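Local coordinates for protein galactose-1-phosphate uridylyltransferase (Bacillus cereus, PDB 4QVU) that is of unknown function but has a HIT-like fold, binds zinc, and may act as a UDP-glucose:hexose-1-phosphate uridylyltransferase, at residues Q61-T67 and H121-I127; K109-S115 and S202-L206. All blocks are in the same frame, centred on the assembly; numbering follows the deposited sequence.

Contact 1: residues Q61-T67 and H121-I127; sequences QTVLIET and HAHMQII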
loop_
_atom_site.group_PDB
_atom_site.type_symbol
_atom_site.label_atom_id
_atom_site.label_comp_id
_atom_site.label_asym_id
_atom_site.label_seq_id
_atom_site.Cartn_x
_atom_site.Cartn_y
_atom_site.Cartn_z
ATOM N N GLN A 61 -19.026 25.552 -8.760
ATOM C CA GLN A 61 -17.604 25.729 -9.062
ATOM C C GLN A 61 -17.232 27.197 -9.121
ATOM O O GLN A 61 -17.944 28.002 -9.735
ATOM C CB GLN A 61 -17.247 25.045 -10.389
ATOM C CG GLN A 61 -17.406 23.523 -10.354
ATOM C CD GLN A 61 -17.215 22.906 -11.709
ATOM O OE1 GLN A 61 -18.165 22.414 -12.317
ATOM N NE2 GLN A 61 -15.994 22.938 -12.227
ATOM N N THR A 62 -16.127 27.551 -8.442
ATOM C CA THR A 62 -15.637 28.929 -8.396
ATOM C C THR A 62 -14.122 28.958 -8.617
ATOM O O THR A 62 -13.443 27.958 -8.379
ATOM C CB THR A 62 -16.009 29.632 -7.071
ATOM O OG1 THR A 62 -15.149 29.199 -6.027
ATOM C CG2 THR A 62 -17.470 29.464 -6.678
ATOM N N VAL A 63 -13.604 30.105 -9.069
ATOM C CA VAL A 63 -12.181 30.329 -9.339
ATOM C C VAL A 63 -11.704 31.530 -8.494
ATOM O O VAL A 63 -12.404 32.545 -8.410
ATOM C CB VAL A 63 -11.922 30.535 -10.862
ATOM C CG1 VAL A 63 -10.471 30.915 -11.140
ATOM C CG2 VAL A 63 -12.302 29.290 -11.659
ATOM N N LEU A 64 -10.508 31.413 -7.892
ATOM C CA LEU A 64 -9.935 32.470 -7.070
ATOM C C LEU A 64 -8.620 32.973 -7.695
ATOM O O LEU A 64 -7.586 32.319 -7.571
ATOM C CB LEU A 64 -9.716 31.939 -5.638
ATOM C CG LEU A 64 -9.617 32.978 -4.521
ATOM C CD1 LEU A 64 -10.159 32.429 -3.214
ATOM C CD2 LEU A 64 -8.191 33.475 -4.343
ATOM N N ILE A 65 -8.668 34.139 -8.360
ATOM C CA ILE A 65 -7.502 34.779 -8.987
ATOM C C ILE A 65 -6.694 35.438 -7.860
ATOM O O ILE A 65 -7.240 36.225 -7.095
ATOM C CB ILE A 65 -7.918 35.767 -10.126
ATOM C CG1 ILE A 65 -8.460 35.012 -11.356
ATOM C CG2 ILE A 65 -6.775 36.673 -10.559
ATOM C CD1 ILE A 65 -9.892 34.580 -11.289
ATOM N N GLU A 66 -5.410 35.074 -7.748
ATOM C CA GLU A 66 -4.487 35.477 -6.684
ATOM C C GLU A 66 -3.796 36.829 -6.909
ATOM O O GLU A 66 -3.293 37.400 -5.942
ATOM C CB GLU A 66 -3.381 34.421 -6.544
ATOM C CG GLU A 66 -3.858 32.983 -6.420
ATOM C CD GLU A 66 -2.784 31.911 -6.461
ATOM O OE1 GLU A 66 -1.577 32.238 -6.375
ATOM O OE2 GLU A 66 -3.164 30.724 -6.563
ATOM N N THR A 67 -3.679 37.291 -8.171
ATOM C CA THR A 67 -2.989 38.551 -8.508
ATOM C C THR A 67 -3.461 39.057 -9.884
ATOM O O THR A 67 -4.016 38.284 -10.658
ATOM C CB THR A 67 -1.431 38.379 -8.460
ATOM O OG1 THR A 67 -0.782 39.555 -8.959
ATOM C CG2 THR A 67 -0.923 37.136 -9.207
ATOM N N HIS A 121 -2.739 31.847 -15.596
ATOM C CA HIS A 121 -2.788 32.828 -14.506
ATOM C C HIS A 121 -2.722 32.107 -13.151
ATOM O O HIS A 121 -3.157 30.955 -13.066
ATOM C CB HIS A 121 -4.085 33.648 -14.624
ATOM C CG HIS A 121 -4.004 35.034 -14.068
ATOM N ND1 HIS A 121 -4.000 36.145 -14.899
ATOM C CD2 HIS A 121 -3.932 35.450 -12.782
ATOM C CE1 HIS A 121 -3.931 37.193 -14.095
ATOM N NE2 HIS A 121 -3.884 36.826 -12.816
ATOM N N ALA A 122 -2.165 32.763 -12.106
ATOM C CA ALA A 122 -2.050 32.187 -10.758
ATOM C C ALA A 122 -3.414 32.177 -10.082
ATOM O O ALA A 122 -3.953 33.240 -9.759
ATOM C CB ALA A 122 -1.040 32.969 -9.931
ATOM N N HIS A 123 -4.007 30.985 -9.925
ATOM C CA HIS A 123 -5.344 30.873 -9.351
ATOM C C HIS A 123 -5.521 29.628 -8.462
ATOM O O HIS A 123 -4.742 28.672 -8.543
ATOM C CB HIS A 123 -6.389 30.831 -10.484
ATOM C CG HIS A 123 -6.310 29.592 -11.314
ATOM N ND1 HIS A 123 -5.338 29.436 -12.283
ATOM C CD2 HIS A 123 -7.060 28.467 -11.260
ATOM C CE1 HIS A 123 -5.520 28.225 -12.785
ATOM N NE2 HIS A 123 -6.547 27.605 -12.202
HETATM N N MSE A 124 -6.575 29.667 -7.620
HETATM C CA MSE A 124 -7.036 28.589 -6.743
HETATM C C MSE A 124 -8.481 28.267 -7.084
HETATM O O MSE A 124 -9.093 28.975 -7.892
HETATM C CB MSE A 124 -6.896 28.933 -5.256
HETATM C CG MSE A 124 -5.471 29.187 -4.801
HETATM SE SE MSE A 124 -5.356 29.451 -2.881
HETATM C CE MSE A 124 -5.453 27.627 -2.363
ATOM N N GLN A 125 -9.039 27.217 -6.468
ATOM C CA GLN A 125 -10.419 26.835 -6.720
ATOM C C GLN A 125 -11.149 26.462 -5.449
ATOM O O GLN A 125 -10.597 25.793 -4.573
ATOM C CB GLN A 125 -10.492 25.655 -7.694
ATOM C CG GLN A 125 -10.147 26.001 -9.135
ATOM C CD GLN A 125 -10.140 24.784 -10.006
ATOM O OE1 GLN A 125 -9.100 24.401 -10.538
ATOM N NE2 GLN A 125 -11.285 24.119 -10.136
ATOM N N ILE A 126 -12.414 26.893 -5.376
ATOM C CA ILE A 126 -13.370 26.585 -4.319
ATOM C C ILE A 126 -14.566 25.911 -5.014
ATOM O O ILE A 126 -15.194 26.520 -5.893
ATOM C CB ILE A 126 -13.763 27.809 -3.440
ATOM C CG1 ILE A 126 -12.542 28.347 -2.660
ATOM C CG2 ILE A 126 -14.891 27.433 -2.482
ATOM C CD1 ILE A 126 -12.687 29.777 -1.998
ATOM N N ILE A 127 -14.824 24.635 -4.668
ATOM C CA ILE A 127 -15.911 23.847 -5.233
ATOM C C ILE A 127 -16.836 23.399 -4.106
ATOM O O ILE A 127 -16.425 22.643 -3.220
ATOM C CB ILE A 127 -15.384 22.634 -6.059
ATOM C CG1 ILE A 127 -14.355 23.076 -7.126
ATOM C CG2 ILE A 127 -16.560 21.845 -6.685
ATOM C CD1 ILE A 127 -13.579 21.983 -7.726
#
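His121 reaches across to the loop that follows strand 59-65, where NE2 donates to Thr67 O at 2.6 Å, the oxygen meeting the imidazole at its edge and in its plane. The carbonyl of the same histidine serves its neighbour but one: His123 ND1 donates to His121 O (2.8 Å) and fixes the ring's rotation. At the opposite end Ile126 O accepts twice, from Thr62 N and, at 2.7 Å, from Thr62 OG1. A short hydroxyl side chain suits this place: with chi1 at 77° OG1 sits between the backbone N and the carbonyl carbon and donates to that oxygen, while it also bonds to Trp48 NE1. Between these ends run antiparallel backbone bonds, among them Leu64 N to Met124 O (2.8 Å) and Glu66 N to Ala122 O (3.1 Å). Beta-branched Ile65 lays CG2 3.7 Å from His121 NE2, on the face of Val63, His123 and Gln125. The other face is greasier: Leu64 CD1 meets Ile126 CD1 at 3.9 Å, and the CB atoms of Leu64 and selenomethionine Met124 adjoin. His-Ala-His-Met-Gln resembles the His-x-His-x-Gln signature of galactose-1-phosphate uridylyltransferases, whose second histidine is the nucleophile; His123 may be its counterpart, a role only inferred. Leu85, Phe88 and Ser89 of helix 79-97 pack on Leu64, and Ser89 also on Met124, while strands 46-50 and 104-111 flank the pair.

Contact 2: residues K109-S115 and S202-L206; sequences KNHGPFS and SSYNL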
loop_
_atom_site.group_PDB
_atom_site.type_symbol
_atom_site.label_atom_id
_atom_site.label_comp_id
_atom_site.label_asym_id
_atom_site.label_seq_id
_atom_site.Cartn_x
_atom_site.Cartn_y
_atom_site.Cartn_z
ATOM N N LYS A 109 -5.482 24.149 -4.981
ATOM C CA LYS A 109 -4.710 24.840 -6.010
ATOM C C LYS A 109 -3.996 23.837 -6.908
ATOM O O LYS A 109 -3.597 22.764 -6.452
ATOM C CB LYS A 109 -3.680 25.795 -5.372
ATOM C CG LYS A 109 -2.933 26.624 -6.397
ATOM C CD LYS A 109 -1.803 27.469 -5.862
ATOM C CE LYS A 109 -1.182 28.191 -7.032
ATOM N NZ LYS A 109 -0.082 29.090 -6.621
ATOM N N ASN A 110 -3.826 24.210 -8.181
ATOM C CA ASN A 110 -3.057 23.488 -9.195
ATOM C C ASN A 110 -2.013 24.444 -9.746
ATOM O O ASN A 110 -2.357 25.585 -10.060
ATOM C CB ASN A 110 -3.958 22.938 -10.312
ATOM C CG ASN A 110 -5.130 22.101 -9.871
ATOM O OD1 ASN A 110 -5.071 21.372 -8.881
ATOM N ND2 ASN A 110 -6.214 22.163 -10.630
ATOM N N HIS A 111 -0.742 24.020 -9.813
ATOM C CA HIS A 111 0.338 24.837 -10.365
ATOM C C HIS A 111 1.241 23.981 -11.223
ATOM O O HIS A 111 1.690 22.927 -10.777
ATOM C CB HIS A 111 1.141 25.524 -9.254
ATOM C CG HIS A 111 2.237 26.415 -9.757
ATOM N ND1 HIS A 111 3.499 25.919 -10.048
ATOM C CD2 HIS A 111 2.232 27.750 -9.986
ATOM C CE1 HIS A 111 4.209 26.956 -10.462
ATOM N NE2 HIS A 111 3.489 28.078 -10.444
ATOM N N GLY A 112 1.509 24.447 -12.434
ATOM C CA GLY A 112 2.387 23.764 -13.373
ATOM C C GLY A 112 1.669 22.859 -14.358
ATOM O O GLY A 112 0.479 22.562 -14.180
ATOM N N PRO A 113 2.384 22.372 -15.402
ATOM C CA PRO A 113 1.711 21.568 -16.433
ATOM C C PRO A 113 1.403 20.124 -16.014
ATOM O O PRO A 113 0.773 19.410 -16.807
ATOM C CB PRO A 113 2.716 21.576 -17.588
ATOM C CG PRO A 113 4.044 21.766 -16.937
ATOM C CD PRO A 113 3.790 22.661 -15.772
ATOM N N PHE A 114 1.830 19.682 -14.806
ATOM C CA PHE A 114 1.594 18.292 -14.386
ATOM C C PHE A 114 0.730 18.205 -13.116
ATOM O O PHE A 114 0.709 17.153 -12.469
ATOM C CB PHE A 114 2.924 17.555 -14.166
ATOM C CG PHE A 114 3.847 17.623 -15.358
ATOM C CD1 PHE A 114 3.471 17.079 -16.583
ATOM C CD2 PHE A 114 5.101 18.205 -15.252
ATOM C CE1 PHE A 114 4.322 17.148 -17.688
ATOM C CE2 PHE A 114 5.961 18.252 -16.352
ATOM C CZ PHE A 114 5.564 17.724 -17.562
ATOM N N SER A 115 -0.045 19.273 -12.818
ATOM C CA SER A 115 -0.936 19.352 -11.654
ATOM C C SER A 115 -2.383 18.979 -12.007
ATOM O O SER A 115 -3.111 18.490 -11.143
ATOM C CB SER A 115 -0.908 20.753 -11.043
ATOM O OG SER A 115 -1.284 21.764 -11.965
ATOM N N SER A 202 8.730 22.347 -10.664
ATOM C CA SER A 202 7.862 23.182 -11.533
ATOM C C SER A 202 6.330 23.003 -11.298
ATOM O O SER A 202 5.590 23.947 -11.588
ATOM C CB SER A 202 8.137 22.935 -13.018
ATOM O OG SER A 202 7.542 21.743 -13.509
ATOM N N SER A 203 5.859 21.819 -10.840
ATOM C CA SER A 203 4.432 21.548 -10.608
ATOM C C SER A 203 4.140 21.064 -9.188
ATOM O O SER A 203 4.891 20.252 -8.630
ATOM C CB SER A 203 3.894 20.504 -11.584
ATOM O OG SER A 203 3.988 20.923 -12.933
ATOM N N TYR A 204 3.000 21.517 -8.634
ATOM C CA TYR A 204 2.530 21.109 -7.317
ATOM C C TYR A 204 1.040 21.346 -7.182
ATOM O O TYR A 204 0.425 22.046 -7.992
ATOM C CB TYR A 204 3.284 21.848 -6.176
ATOM C CG TYR A 204 3.014 23.340 -6.094
ATOM C CD1 TYR A 204 1.977 23.839 -5.314
ATOM C CD2 TYR A 204 3.819 24.254 -6.772
ATOM C CE1 TYR A 204 1.723 25.205 -5.235
ATOM C CE2 TYR A 204 3.586 25.623 -6.688
ATOM C CZ TYR A 204 2.534 26.097 -5.916
ATOM O OH TYR A 204 2.287 27.450 -5.824
ATOM N N ASN A 205 0.481 20.815 -6.099
ATOM C CA ASN A 205 -0.898 21.008 -5.695
ATOM C C ASN A 205 -0.984 21.395 -4.245
ATOM O O ASN A 205 -0.184 20.918 -3.429
ATOM C CB ASN A 205 -1.721 19.737 -5.900
ATOM C CG ASN A 205 -2.090 19.352 -7.299
ATOM O OD1 ASN A 205 -1.770 18.263 -7.739
ATOM N ND2 ASN A 205 -2.897 20.140 -7.970
ATOM N N LEU A 206 -1.982 22.220 -3.910
ATOM C CA LEU A 206 -2.347 22.516 -2.531
ATOM C C LEU A 206 -3.687 21.930 -2.294
ATOM O O LEU A 206 -4.554 22.086 -3.150
ATOM C CB LEU A 206 -2.351 24.014 -2.153
ATOM C CG LEU A 206 -1.113 24.875 -2.354
ATOM C CD1 LEU A 206 -1.381 26.254 -1.806
ATOM C CD2 LEU A 206 0.121 24.287 -1.671
#
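His111 and Tyr204 lie with their rings nearly parallel, planes 21° apart, but slid so far that they barely overlap, with centroids 4.8 Å apart. One face of the tyrosine ring is covered by the histidine's methylene, a CH-pi contact with CB 3.7 Å from the ring centroid. At the imidazole edge, Ser202 O takes a weak bond from ND1. A fully extended Lys109, its CG trans to the backbone N (chi1 -175°), runs along the same side until NZ donates to Tyr204 OH at 3.0 Å; a long aliphatic chain ending in a donor fits that span. On Phe114, Pro113 CG rests over one face. The strand leaves through a type I turn from Gly112 to Ser115, where Gly112 suits a positive phi of 95°; Ser203 OG accepts Phe114 N (3.1 Å), and Ser115 OG donates to Gly112 O. Lys109 O, which lies in the plane of the Asn205 amide, accepts both ND2 of that residue (3.1 Å) and Leu206 N; Arg222 holds Asn205 OD1. Phe114 also packs on Phe114 of a second subunit. Helix 179-195 covers Tyr204 and Leu206, and strands 123-129 and 214-222 extend the sheet on either side.

In the fold
Contacts 1 and 2 belong to one antiparallel sheet, their centres about 13 Å apart, and strand 104-111 lies between strands 123-129 and 203-211. Their segments alternate along the chain; strands 104-111 and 123-129, consecutive in the chain and neighbours in the sheet, supply one strand to each contact. Contact 1 lies within the N-terminal family region; contact 2 ties that region to the C-terminal one, joining the two HIT-like parts into a continuous sheet. The contacts touch directly: Lys109 CB packs on Met124 CG at 3.9 Å, and Lys109 NZ forms a long, weak salt bridge with Glu66 OE2 (3.5 Å). The zinc site of His153, Cys178 and Glu181 lies away from both.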